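Local coordinates for ABC transporter periplasmic peptide-binding protein (Pseudoalteromonas, PDB 4QFL), which binds dipeptides such as Ala-Phe in the periplasm, probably delivering them to an ABC transporter for uptake into the cell, at residues Arg508-Ser513 against Glu517-Gly522. Residues are numbered along the deposited sequence; the frame is centred on the assembly and turned at random.
Sequences RFQASS and EGITLG
Arg508 reaches out from its strand with CG anti to the backbone N (chi1 -169°), its extended chain running antiparallel alongside Leu521, which sets CG beside its own N (chi1 -61°) and so sends its methyls toward the strand. Arg508 CD thereby lies 3.8 Å from Leu521 CB, and the methylenes suit the apolar side of Leu521. At the arginine's end, NH1 donates to Gly522 O at 2.8 Å, nearly in the guanidinium plane but well above the carbonyl plane, with an N-H...O angle of 150°. Leu521 O instead sits over a guanidinium face, too poorly angled to bond. NH2 grips Gly525 O, so one flat cation ties two carbonyls of the loop. With an alanine in place of Arg508, both carbonyls would probably lose the guanidinium, Gly522 O keeping Asn289, and Leu521 its aliphatic neighbour. Glycine fits position 522, whose backbone angles would jam a side chain against the carbonyl O of Leu521. Leu521 CD2 packs against Gln510, 3.8 Å from its CB, and Ile519 CB lies 4.1 Å from Gln510 OE1; the branched residues thus cover the buried amide, whose NE2 finds no polar partner. The loop after strand 516-517 packs on one face of the sheet formed by strands 500-513 and 282-287, in a lobe of this periplasmic binding protein of the family 5 solute-binding type.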
loop_
_atom_site.group_PDB
_atom_site.type_symbol
_atom_site.label_atom_id
_atom_site.label_comp_id
_atom_site.label_asym_id
_atom_site.label_seq_id
_atom_site.Cartn_x
_atom_site.Cartn_y
_atom_site.Cartn_z
ATOM N N ARG A 508 -2.000 4.989 -13.141
ATOM C CA ARG A 508 -3.153 4.748 -12.289
ATOM C C ARG A 508 -4.454 5.023 -13.053
ATOM O O ARG A 508 -4.730 6.161 -13.407
ATOM C CB ARG A 508 -3.059 5.623 -11.043
ATOM C CG ARG A 508 -4.056 5.276 -9.971
ATOM C CD ARG A 508 -3.836 6.090 -8.711
ATOM N NE ARG A 508 -4.549 5.489 -7.592
ATOM C CZ ARG A 508 -4.325 5.792 -6.323
ATOM N NH1 ARG A 508 -3.422 6.710 -6.018
ATOM N NH2 ARG A 508 -5.002 5.181 -5.365
ATOM N N PHE A 509 -5.241 3.982 -13.316
ATOM C CA PHE A 509 -6.507 4.132 -14.042
ATOM C C PHE A 509 -7.731 3.930 -13.144
ATOM O O PHE A 509 -7.702 3.144 -12.207
ATOM C CB PHE A 509 -6.630 3.101 -15.169
ATOM C CG PHE A 509 -5.683 3.305 -16.315
ATOM C CD1 PHE A 509 -5.998 4.182 -17.344
ATOM C CD2 PHE A 509 -4.504 2.574 -16.390
ATOM C CE1 PHE A 509 -5.139 4.351 -18.407
ATOM C CE2 PHE A 509 -3.633 2.738 -17.452
ATOM C CZ PHE A 509 -3.952 3.632 -18.465
ATOM N N GLN A 510 -8.817 4.625 -13.460
ATOM C CA GLN A 510 -10.112 4.321 -12.873
ATOM C C GLN A 510 -11.253 4.659 -13.820
ATOM O O GLN A 510 -11.266 5.726 -14.432
ATOM C CB GLN A 510 -10.323 5.066 -11.566
ATOM C CG GLN A 510 -11.674 4.782 -10.937
ATOM C CD GLN A 510 -11.796 5.426 -9.588
ATOM O OE1 GLN A 510 -12.146 6.597 -9.481
ATOM N NE2 GLN A 510 -11.478 4.671 -8.542
ATOM N N ALA A 511 -12.211 3.746 -13.938
ATOM C CA ALA A 511 -13.367 3.997 -14.780
ATOM C C ALA A 511 -14.569 4.378 -13.939
ATOM O O ALA A 511 -14.754 3.875 -12.840
ATOM C CB ALA A 511 -13.685 2.786 -15.638
ATOM N N SER A 512 -15.392 5.277 -14.459
ATOM C CA SER A 512 -16.612 5.632 -13.766
ATOM C C SER A 512 -17.683 6.158 -14.715
ATOM O O SER A 512 -17.386 6.629 -15.814
ATOM C CB SER A 512 -16.318 6.643 -12.645
ATOM O OG SER A 512 -15.760 7.850 -13.141
ATOM N N SER A 513 -18.932 6.055 -14.282
ATOM C CA SER A 513 -20.020 6.726 -14.968
ATOM C C SER A 513 -19.767 8.232 -15.074
ATOM O O SER A 513 -19.255 8.874 -14.149
ATOM C CB SER A 513 -21.336 6.484 -14.251
ATOM O OG SER A 513 -22.195 7.577 -14.507
ATOM N N GLU A 517 -18.405 12.597 -10.126
ATOM C CA GLU A 517 -17.335 13.574 -10.041
ATOM C C GLU A 517 -16.851 13.666 -8.599
ATOM O O GLU A 517 -17.467 13.111 -7.697
ATOM C CB GLU A 517 -17.812 14.942 -10.524
ATOM C CG GLU A 517 -19.207 15.312 -10.052
ATOM C CD GLU A 517 -19.586 16.736 -10.409
ATOM O OE1 GLU A 517 -19.468 17.613 -9.539
ATOM O OE2 GLU A 517 -20.001 16.971 -11.559
ATOM N N GLY A 518 -15.737 14.363 -8.405
ATOM C CA GLY A 518 -15.177 14.591 -7.088
ATOM C C GLY A 518 -14.320 13.460 -6.564
ATOM O O GLY A 518 -13.939 13.459 -5.400
ATOM N N ILE A 519 -14.021 12.491 -7.419
ATOM C CA ILE A 519 -13.242 11.329 -7.006
ATOM C C ILE A 519 -11.741 11.600 -7.139
ATOM O O ILE A 519 -11.298 12.141 -8.148
ATOM C CB ILE A 519 -13.633 10.068 -7.806
ATOM C CG1 ILE A 519 -14.098 10.437 -9.216
ATOM C CG2 ILE A 519 -14.719 9.292 -7.078
ATOM C CD1 ILE A 519 -15.533 10.907 -9.288
ATOM N N THR A 520 -10.970 11.228 -6.112
ATOM C CA THR A 520 -9.523 11.463 -6.115
ATOM C C THR A 520 -8.655 10.191 -6.126
ATOM O O THR A 520 -8.724 9.353 -5.224
ATOM C CB THR A 520 -9.075 12.376 -4.950
ATOM O OG1 THR A 520 -9.463 11.801 -3.697
ATOM C CG2 THR A 520 -9.693 13.763 -5.078
ATOM N N LEU A 521 -7.836 10.076 -7.161
ATOM C CA LEU A 521 -6.824 9.026 -7.266
ATOM C C LEU A 521 -5.467 9.409 -6.652
ATOM O O LEU A 521 -5.124 8.968 -5.550
ATOM C CB LEU A 521 -6.558 8.681 -8.738
ATOM C CG LEU A 521 -7.697 8.137 -9.601
ATOM C CD1 LEU A 521 -7.204 7.770 -10.992
ATOM C CD2 LEU A 521 -8.321 6.946 -8.925
ATOM N N GLY A 522 -4.703 10.222 -7.385
ATOM C CA GLY A 522 -3.437 10.752 -6.904
ATOM C C GLY A 522 -2.170 9.960 -7.193
ATOM O O GLY A 522 -2.241 8.783 -7.529
#